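PDB 3CC1: putative alpha-N-acetylgalactosaminidase from Bacillus halodurans C-125, which probably removes terminal alpha-linked N-acetylgalactosamine from glycoconjugates, as a glycoside hydrolase related to the alpha-galactosidases. Local coordinates for residues A[15-20]-A[111-116]; A[22-27]-A[53-58]; A[145-150]-A[188-193]. All blocks are in the same frame, centred on the assembly; numbering follows the deposited sequence.

Contact 1 (A[15-20]-A[111-116])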
loop_
_atom_site.group_PDB
_atom_site.type_symbol
_atom_site.label_atom_id
_atom_site.label_comp_id
_atom_site.label_asym_id
_atom_site.label_seq_id
_atom_site.Cartn_x
_atom_site.Cartn_y
_atom_site.Cartn_z
ATOM N N GLY A 15 24.730 -3.050 23.919
ATOM C CA GLY A 15 24.509 -3.570 25.243
ATOM C C GLY A 15 23.462 -4.637 25.319
ATOM O O GLY A 15 23.188 -5.313 24.347
ATOM N N TRP A 16 22.952 -4.819 26.534
ATOM C CA TRP A 16 21.958 -5.811 26.878
ATOM C C TRP A 16 20.832 -5.067 27.589
ATOM O O TRP A 16 21.060 -4.144 28.361
ATOM C CB TRP A 16 22.571 -6.888 27.795
ATOM C CG TRP A 16 21.599 -7.838 28.476
ATOM C CD1 TRP A 16 21.120 -9.013 27.981
ATOM C CD2 TRP A 16 21.000 -7.690 29.786
ATOM N NE1 TRP A 16 20.215 -9.566 28.855
ATOM C CE2 TRP A 16 20.160 -8.800 29.987
ATOM C CE3 TRP A 16 21.062 -6.704 30.782
ATOM C CZ2 TRP A 16 19.443 -8.987 31.156
ATOM C CZ3 TRP A 16 20.350 -6.909 31.971
ATOM C CH2 TRP A 16 19.563 -8.034 32.138
ATOM N N ASN A 17 19.614 -5.474 27.294
ATOM C CA ASN A 17 18.417 -4.936 27.925
ATOM C C ASN A 17 17.547 -6.097 28.459
ATOM O O ASN A 17 17.384 -7.105 27.798
ATOM C CB ASN A 17 17.693 -4.043 26.910
ATOM C CG ASN A 17 16.380 -3.472 27.420
ATOM O OD1 ASN A 17 15.444 -4.211 27.714
ATOM N ND2 ASN A 17 16.307 -2.153 27.523
ATOM N N SER A 18 17.020 -5.923 29.669
ATOM C CA SER A 18 16.329 -6.971 30.437
ATOM C C SER A 18 14.940 -7.342 29.896
ATOM O O SER A 18 14.384 -8.335 30.335
ATOM C CB SER A 18 16.157 -6.539 31.894
ATOM O OG SER A 18 15.295 -5.428 32.028
ATOM N N TRP A 19 14.410 -6.578 28.943
ATOM C CA TRP A 19 12.996 -6.705 28.562
ATOM C C TRP A 19 12.605 -8.020 27.881
ATOM O O TRP A 19 11.624 -8.652 28.272
ATOM C CB TRP A 19 12.530 -5.531 27.689
ATOM C CG TRP A 19 11.074 -5.637 27.407
ATOM C CD1 TRP A 19 10.508 -6.118 26.267
ATOM C CD2 TRP A 19 9.979 -5.274 28.268
ATOM N NE1 TRP A 19 9.144 -6.089 26.368
ATOM C CE2 TRP A 19 8.787 -5.575 27.573
ATOM C CE3 TRP A 19 9.885 -4.732 29.547
ATOM C CZ2 TRP A 19 7.522 -5.376 28.127
ATOM C CZ3 TRP A 19 8.635 -4.516 30.093
ATOM C CH2 TRP A 19 7.470 -4.844 29.392
ATOM N N ASP A 20 13.348 -8.432 26.861
ATOM C CA ASP A 20 12.912 -9.600 26.055
ATOM C C ASP A 20 13.003 -10.931 26.843
ATOM O O ASP A 20 12.305 -11.888 26.525
ATOM C CB ASP A 20 13.703 -9.736 24.753
ATOM C CG ASP A 20 13.317 -8.731 23.675
ATOM O OD1 ASP A 20 12.465 -7.826 23.876
ATOM O OD2 ASP A 20 13.907 -8.867 22.564
ATOM N N GLY A 111 22.327 1.449 32.573
ATOM C CA GLY A 111 21.224 2.184 32.011
ATOM C C GLY A 111 19.876 1.764 32.576
ATOM O O GLY A 111 19.705 0.645 33.071
ATOM N N ILE A 112 18.919 2.689 32.496
ATOM C CA ILE A 112 17.526 2.431 32.878
ATOM C C ILE A 112 16.583 2.995 31.858
ATOM O O ILE A 112 16.932 3.905 31.100
ATOM C CB ILE A 112 17.159 3.008 34.316
ATOM C CG1 ILE A 112 17.238 4.533 34.321
ATOM C CG2 ILE A 112 18.091 2.392 35.409
ATOM C CD1 ILE A 112 16.966 5.202 35.696
ATOM N N HIS A 113 15.368 2.429 31.830
ATOM C CA HIS A 113 14.226 3.058 31.136
ATOM C C HIS A 113 13.317 3.660 32.145
ATOM O O HIS A 113 13.051 3.079 33.180
ATOM C CB HIS A 113 13.393 2.057 30.313
ATOM C CG HIS A 113 14.031 1.600 29.040
ATOM N ND1 HIS A 113 13.290 1.307 27.903
ATOM C CD2 HIS A 113 15.323 1.308 28.740
ATOM C CE1 HIS A 113 14.123 0.926 26.942
ATOM N NE2 HIS A 113 15.358 0.906 27.427
ATOM N N ILE A 114 12.845 4.858 31.843
ATOM C CA ILE A 114 11.837 5.500 32.631
ATOM C C ILE A 114 10.623 5.794 31.735
ATOM O O ILE A 114 10.748 5.860 30.515
ATOM C CB ILE A 114 12.398 6.779 33.292
ATOM C CG1 ILE A 114 12.636 7.872 32.252
ATOM C CG2 ILE A 114 13.696 6.445 34.075
ATOM C CD1 ILE A 114 13.112 9.199 32.826
HETATM N N MSE A 115 9.455 5.976 32.369
HETATM C CA MSE A 115 8.251 6.460 31.734
HETATM C C MSE A 115 8.180 7.977 31.864
HETATM O O MSE A 115 8.556 8.574 32.892
HETATM C CB MSE A 115 7.021 5.866 32.420
HETATM C CG MSE A 115 6.976 4.357 32.371
HETATM SE SE MSE A 115 6.530 3.667 30.608
HETATM C CE MSE A 115 4.826 4.591 30.326
ATOM N N ARG A 116 7.780 8.604 30.782
ATOM C CA ARG A 116 7.504 10.018 30.782
ATOM C C ARG A 116 6.534 10.367 31.894
ATOM O O ARG A 116 5.543 9.664 32.101
ATOM C CB ARG A 116 6.844 10.390 29.463
ATOM C CG ARG A 116 6.418 11.838 29.343
ATOM C CD ARG A 116 5.556 12.065 28.091
ATOM N NE ARG A 116 4.295 11.338 28.123
ATOM C CZ ARG A 116 3.131 11.859 28.522
ATOM N NH1 ARG A 116 3.064 13.097 28.952
ATOM N NH2 ARG A 116 2.039 11.133 28.520
#
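The amide of Asn17 and the imidazole of His113 are the two groups that meet, with Asn17 ND2 3.2 Å from His113 NE2. ND2 is about equally far, 3.8 Å, from His113 CD2 and His113 CE1, so NE2 is the ring atom met, by an oblique approach. The planes are 73° apart and the side chains cross at about a right angle, which excludes stacking.

Hydrogen bonds hold both groups. Asn17 OD1 accepts from Trp19 N at 2.9 Å (N-H...O 157°), a capping bond at the turn into helix 19-22, while ND2 donates to Asp53 OD2. With CG anti to the backbone N (chi1 177°), the far end of the Asn17 side chain comes close to His113, and its two polar atoms are thereby used in different directions. His113 ND1 is held by Asp184 OD2, which limits rotation of the ring.

Backbone contact is absent: the closest CA pair, Asn17 and Gly111, is 8.7 Å apart, because strand 49-52 runs between strands 14-17 and 109-115 in the parallel sheet. Polar side chains converging at the carboxyl ends of such strands, with an imidazole molecule bound near His113, are consistent with the substrate pocket of a TIM-barrel glycosidase.

Contact 2 (A[22-27]-A[53-58])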
loop_
_atom_site.group_PDB
_atom_site.type_symbol
_atom_site.label_atom_id
_atom_site.label_comp_id
_atom_site.label_asym_id
_atom_site.label_seq_id
_atom_site.Cartn_x
_atom_site.Cartn_y
_atom_site.Cartn_z
ATOM N N TYR A 22 13.147 -10.943 30.627
ATOM C CA TYR A 22 12.535 -10.855 31.966
ATOM C C TYR A 22 11.403 -9.832 32.083
ATOM O O TYR A 22 10.832 -9.616 33.160
ATOM C CB TYR A 22 13.605 -10.579 33.056
ATOM C CG TYR A 22 14.626 -11.674 33.103
ATOM C CD1 TYR A 22 14.235 -12.966 33.420
ATOM C CD2 TYR A 22 15.962 -11.446 32.753
ATOM C CE1 TYR A 22 15.130 -14.004 33.423
ATOM C CE2 TYR A 22 16.881 -12.479 32.760
ATOM C CZ TYR A 22 16.462 -13.755 33.108
ATOM O OH TYR A 22 17.343 -14.814 33.092
ATOM N N GLY A 23 11.060 -9.220 30.967
ATOM C CA GLY A 23 9.992 -8.252 30.950
ATOM C C GLY A 23 10.247 -7.116 31.903
ATOM O O GLY A 23 11.336 -6.506 31.898
ATOM N N ALA A 24 9.225 -6.830 32.723
ATOM C CA ALA A 24 9.267 -5.738 33.703
ATOM C C ALA A 24 9.887 -6.188 35.048
ATOM O O ALA A 24 10.000 -5.400 35.977
ATOM C CB ALA A 24 7.830 -5.157 33.931
ATOM N N SER A 25 10.329 -7.439 35.132
ATOM C CA SER A 25 10.550 -8.087 36.438
ATOM C C SER A 25 11.994 -8.531 36.732
ATOM O O SER A 25 12.221 -9.333 37.659
ATOM C CB SER A 25 9.633 -9.327 36.542
ATOM O OG SER A 25 10.198 -10.411 35.816
ATOM N N VAL A 26 12.980 -8.004 36.009
ATOM C CA VAL A 26 14.373 -8.462 36.206
ATOM C C VAL A 26 14.835 -8.256 37.657
ATOM O O VAL A 26 14.469 -7.264 38.359
ATOM C CB VAL A 26 15.390 -7.786 35.209
ATOM C CG1 VAL A 26 15.674 -6.328 35.597
ATOM C CG2 VAL A 26 16.671 -8.579 35.116
ATOM N N THR A 27 15.646 -9.194 38.123
ATOM C CA THR A 27 16.253 -9.071 39.450
ATOM C C THR A 27 17.695 -8.663 39.356
ATOM O O THR A 27 18.352 -8.767 38.310
ATOM C CB THR A 27 16.211 -10.396 40.211
ATOM O OG1 THR A 27 17.133 -11.289 39.601
ATOM C CG2 THR A 27 14.822 -10.999 40.253
ATOM N N ASP A 53 15.026 -2.371 32.016
ATOM C CA ASP A 53 13.847 -1.785 31.402
ATOM C C ASP A 53 12.801 -1.331 32.466
ATOM O O ASP A 53 13.040 -1.346 33.694
ATOM C CB ASP A 53 13.272 -2.708 30.294
ATOM C CG ASP A 53 12.731 -1.904 29.081
ATOM O OD1 ASP A 53 11.686 -1.258 29.199
ATOM O OD2 ASP A 53 13.397 -1.845 28.045
ATOM N N ILE A 54 11.650 -0.909 31.964
ATOM C CA ILE A 54 10.664 -0.230 32.752
ATOM C C ILE A 54 10.110 -1.088 33.905
ATOM O O ILE A 54 10.203 -2.321 33.903
ATOM C CB ILE A 54 9.479 0.279 31.900
ATOM C CG1 ILE A 54 8.745 -0.875 31.197
ATOM C CG2 ILE A 54 9.915 1.352 30.926
ATOM C CD1 ILE A 54 7.310 -0.540 30.741
ATOM N N GLN A 55 9.566 -0.383 34.871
ATOM C CA GLN A 55 8.803 -0.960 35.985
ATOM C C GLN A 55 9.713 -1.617 37.016
ATOM O O GLN A 55 9.310 -2.499 37.761
ATOM C CB GLN A 55 7.670 -1.877 35.467
ATOM C CG GLN A 55 6.588 -1.037 34.770
ATOM C CD GLN A 55 5.462 -1.840 34.135
ATOM O OE1 GLN A 55 4.299 -1.572 34.410
ATOM N NE2 GLN A 55 5.794 -2.750 33.227
ATOM N N TRP A 56 10.947 -1.139 37.039
ATOM C CA TRP A 56 11.903 -1.497 38.056
ATOM C C TRP A 56 11.496 -1.013 39.454
ATOM O O TRP A 56 12.109 -1.436 40.429
ATOM C CB TRP A 56 13.317 -0.976 37.685
ATOM C CG TRP A 56 13.363 0.458 37.211
ATOM C CD1 TRP A 56 13.380 0.868 35.925
ATOM C CD2 TRP A 56 13.405 1.653 38.013
ATOM N NE1 TRP A 56 13.388 2.242 35.858
ATOM C CE2 TRP A 56 13.426 2.749 37.127
ATOM C CE3 TRP A 56 13.420 1.905 39.387
ATOM C CZ2 TRP A 56 13.463 4.050 37.566
ATOM C CZ3 TRP A 56 13.465 3.192 39.818
ATOM C CH2 TRP A 56 13.480 4.261 38.916
ATOM N N TYR A 57 10.392 -0.231 39.519
ATOM C CA TYR A 57 9.885 0.441 40.725
ATOM C C TYR A 57 8.562 -0.172 41.202
ATOM O O TYR A 57 7.938 0.329 42.125
ATOM C CB TYR A 57 9.703 1.958 40.444
ATOM C CG TYR A 57 9.064 2.189 39.096
ATOM C CD1 TYR A 57 7.687 1.970 38.921
ATOM C CD2 TYR A 57 9.828 2.537 37.985
ATOM C CE1 TYR A 57 7.101 2.123 37.673
ATOM C CE2 TYR A 57 9.247 2.700 36.749
ATOM C CZ TYR A 57 7.882 2.471 36.600
ATOM O OH TYR A 57 7.271 2.643 35.375
ATOM N N GLU A 58 8.154 -1.272 40.560
ATOM C CA GLU A 58 6.821 -1.839 40.735
ATOM C C GLU A 58 6.864 -3.259 41.298
ATOM O O GLU A 58 6.916 -4.207 40.527
ATOM C CB GLU A 58 6.071 -1.862 39.390
ATOM C CG GLU A 58 4.574 -2.189 39.493
ATOM C CD GLU A 58 3.733 -1.502 38.373
ATOM O OE1 GLU A 58 4.231 -0.511 37.776
ATOM O OE2 GLU A 58 2.577 -1.933 38.110
#
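Ala24 points its methyl group at the side chain of Gln55, where two loops at the carboxyl ends of neighbouring barrel strands meet, one leading from helix 19-22 to helix 28-41 and the other following strand 49-52. Each loop is shaped by a beta turn, type II' from Tyr22 to Ser25 and type I from Gln55 to Glu58. The positive phi of Gly23 (58°) suits the first turn.

The Gln55 chain passes alongside the methyl: Ala24 CB is 3.6 Å from Gln55 CB and 3.2 Å from Gln55 NE2. With CG beside the backbone N (chi1 -69°) and the chain extended beyond it, CB and NE2 touch the methyl while CG and CD bow off it and OE1 is turned away. This is contact without a hydrogen bond, and the backbones add none; Ala24 O and Gln55 O, both acceptors, stand 3.5 Å apart, and the latter takes a bond from Arg86 NH1.

Within each loop, Tyr22 O accepts from both Ser25 N and Ser25 OG, while Asp53 OD1 receives Ile54 N at 2.8 Å. The main chains also meet in a CA-H...O contact, Ala24 CA to Ile54 O at 3.5 Å, with an angle of 133° at the hydrogen.

Contact 3 (A[145-150]-A[188-193]). With SO4 (sulfate ion), chain E.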
loop_
_atom_site.group_PDB
_atom_site.type_symbol
_atom_site.label_atom_id
_atom_site.label_comp_id
_atom_site.label_asym_id
_atom_site.label_seq_id
_atom_site.Cartn_x
_atom_site.Cartn_y
_atom_site.Cartn_z
ATOM N N ILE A 145 -2.227 10.997 29.693
ATOM C CA ILE A 145 -1.954 9.676 30.212
ATOM C C ILE A 145 -1.307 8.827 29.127
ATOM O O ILE A 145 -1.269 9.213 27.980
ATOM C CB ILE A 145 -3.227 8.994 30.705
ATOM C CG1 ILE A 145 -4.167 8.835 29.569
ATOM C CG2 ILE A 145 -3.941 9.806 31.806
ATOM C CD1 ILE A 145 -4.815 7.580 29.618
ATOM N N CYS A 146 -0.821 7.666 29.510
ATOM C CA CYS A 146 -0.219 6.746 28.585
ATOM C C CYS A 146 -1.229 5.638 28.394
ATOM O O CYS A 146 -1.710 5.090 29.378
ATOM C CB CYS A 146 1.072 6.168 29.140
ATOM S SG CYS A 146 1.722 4.821 28.116
ATOM N N PRO A 147 -1.609 5.343 27.128
ATOM C CA PRO A 147 -2.686 4.383 26.973
ATOM C C PRO A 147 -2.300 2.951 27.256
ATOM O O PRO A 147 -3.179 2.154 27.401
ATOM C CB PRO A 147 -3.085 4.530 25.497
ATOM C CG PRO A 147 -1.987 5.156 24.857
ATOM C CD PRO A 147 -1.314 6.012 25.854
ATOM N N TRP A 148 -1.021 2.643 27.406
ATOM C CA TRP A 148 -0.604 1.249 27.576
ATOM C C TRP A 148 -0.027 0.948 28.966
ATOM O O TRP A 148 0.409 -0.172 29.257
ATOM C CB TRP A 148 0.372 0.841 26.467
ATOM C CG TRP A 148 1.448 1.792 26.115
ATOM C CD1 TRP A 148 1.419 2.721 25.119
ATOM C CD2 TRP A 148 2.758 1.868 26.690
ATOM N NE1 TRP A 148 2.598 3.391 25.059
ATOM C CE2 TRP A 148 3.449 2.896 26.009
ATOM C CE3 TRP A 148 3.399 1.198 27.730
ATOM C CZ2 TRP A 148 4.762 3.261 26.323
ATOM C CZ3 TRP A 148 4.727 1.553 28.035
ATOM C CH2 TRP A 148 5.386 2.569 27.327
ATOM N N ASN A 149 -0.082 1.963 29.827
ATOM C CA ASN A 149 0.485 1.882 31.167
ATOM C C ASN A 149 0.001 2.965 32.123
ATOM O O ASN A 149 0.170 4.158 31.871
ATOM C CB ASN A 149 2.006 1.938 31.046
ATOM C CG ASN A 149 2.687 2.102 32.375
ATOM O OD1 ASN A 149 2.736 3.211 32.931
ATOM N ND2 ASN A 149 3.238 0.998 32.892
ATOM N N THR A 150 -0.561 2.529 33.252
ATOM C CA THR A 150 -1.204 3.432 34.217
ATOM C C THR A 150 -0.251 4.133 35.239
ATOM O O THR A 150 -0.724 4.793 36.154
ATOM C CB THR A 150 -2.288 2.684 35.063
ATOM O OG1 THR A 150 -1.688 1.534 35.676
ATOM C CG2 THR A 150 -3.444 2.210 34.209
ATOM N N ALA A 188 4.253 10.305 20.480
ATOM C CA ALA A 188 2.782 10.355 20.547
ATOM C C ALA A 188 2.231 8.918 20.474
ATOM O O ALA A 188 2.486 8.199 19.519
ATOM C CB ALA A 188 2.220 11.213 19.415
ATOM N N SER A 189 1.493 8.502 21.499
ATOM C CA SER A 189 0.943 7.120 21.549
ATOM C C SER A 189 -0.101 6.887 20.456
ATOM O O SER A 189 -0.362 5.736 20.039
ATOM C CB SER A 189 0.319 6.832 22.921
ATOM O OG SER A 189 -0.833 7.639 23.174
ATOM N N ARG A 190 -0.712 8.001 20.028
ATOM C CA ARG A 190 -1.846 7.994 19.080
ATOM C C ARG A 190 -1.550 9.008 17.975
ATOM O O ARG A 190 -2.464 9.614 17.407
ATOM C CB ARG A 190 -3.173 8.358 19.773
ATOM C CG ARG A 190 -3.631 7.364 20.833
ATOM C CD ARG A 190 -3.680 5.987 20.241
ATOM N NE ARG A 190 -4.169 4.956 21.159
ATOM C CZ ARG A 190 -3.417 3.970 21.640
ATOM N NH1 ARG A 190 -2.136 3.874 21.309
ATOM N NH2 ARG A 190 -3.944 3.056 22.434
ATOM N N LEU A 191 -0.251 9.230 17.763
ATOM C CA LEU A 191 0.294 10.045 16.654
ATOM C C LEU A 191 0.146 11.571 16.897
ATOM O O LEU A 191 1.098 12.315 16.714
ATOM C CB LEU A 191 -0.296 9.592 15.296
ATOM C CG LEU A 191 0.118 8.183 14.818
ATOM N N TYR A 192 -1.031 12.007 17.357
ATOM C CA TYR A 192 -1.326 13.440 17.533
ATOM C C TYR A 192 -0.851 13.953 18.899
ATOM O O TYR A 192 -0.502 15.118 19.047
ATOM C CB TYR A 192 -2.837 13.725 17.377
ATOM C CG TYR A 192 -3.743 13.044 18.411
ATOM C CD1 TYR A 192 -3.935 13.591 19.694
ATOM C CD2 TYR A 192 -4.417 11.857 18.095
ATOM C CE1 TYR A 192 -4.759 12.953 20.643
ATOM C CE2 TYR A 192 -5.244 11.219 19.024
ATOM C CZ TYR A 192 -5.412 11.771 20.292
ATOM O OH TYR A 192 -6.234 11.116 21.185
ATOM N N ASP A 193 -0.856 13.069 19.893
ATOM C CA ASP A 193 -0.550 13.445 21.287
ATOM C C ASP A 193 0.974 13.521 21.534
ATOM O O ASP A 193 1.544 12.687 22.249
ATOM C CB ASP A 193 -1.223 12.476 22.283
ATOM C CG ASP A 193 -0.827 10.999 22.053
ATOM O OD1 ASP A 193 -0.653 10.601 20.872
ATOM O OD2 ASP A 193 -0.713 10.248 23.065
HETATM S S SO4 E . -1.274 0.144 22.152
HETATM O O1 SO4 E . -0.464 -0.819 21.368
HETATM O O2 SO4 E . -0.605 1.454 22.069
HETATM O O3 SO4 E . -1.434 -0.246 23.571
HETATM O O4 SO4 E . -2.601 0.232 21.559
HETATM O O HOH W 1 -1.230 10.991 25.736
#
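Pro147 lies over one face of the Arg190 guanidinium while a sulfate meets the same group at its edge, in plane. Pro147 CB is 3.5 Å from Arg190 NH2, and Pro147 CG also covers that face. The sulfate, probably from the crystallisation liquor, takes a nearly straight bond from Arg190 NH1 to its O2 (3.0 Å, 168°) and a weak one from NH2 to O4; Ile239 N, Thr240 N and Arg190 N of the second subunit bind it too. NH1 also donates to Ser189 O at 2.9 Å, approaching from above the carbonyl plane; the bend at chi2 (-54°) curls the chain back to make this possible. Replacing Arg190 by an alanine is likely to take both side-chain bonds from the sulfate, remove the NH1 bond to Ser189 O, and uncover Pro147 CB and CG.

The segments are loops of the TIM-barrel domain, 188-193 following strand 180-184, and each contains a type I beta turn. Ser189 packs against Pro147 CG and CD, its CB a tight 3.4 Å from Pro147 CG. Ser189 OG donates to Asp193 OD2 at 2.6 Å, and Arg190 N to Asp193 OD1, so one carboxylate grips the turn through both oxygens on their syn sides. A water donates to Ile145 O and to Asp193 OD2, bridging the loops. Arg190 of a second subunit makes a cation-pi contact with Trp148, whose indole has Cys146 SG 3.3 Å above its centre.

All three contacts gather at the carboxyl-end side of the barrel but differ in depth, measured from contact centre to chain centre. Contact 1 is core, about 8 Å out, and joins strand ends through polar side chains; contact 2, about 16 Å out, is also buried but pairs loops by a methyl-amide contact and a CH...O contact, without hydrogen bonds across. Contact 3, about 19 Å out, is partly buried, with a sulfate, water and a second subunit taking part. Contacts 1 and 2 are joined where Trp56 NE1 bonds to His113 O and Asn17 ND2 to Asp53 OD2. Met115 of strand 109-115 packs on Trp148, tying contact 1 to contact 3, while Ile54 CD1 lies 4.3 Å from Trp148 CZ3 between contacts 2 and 3.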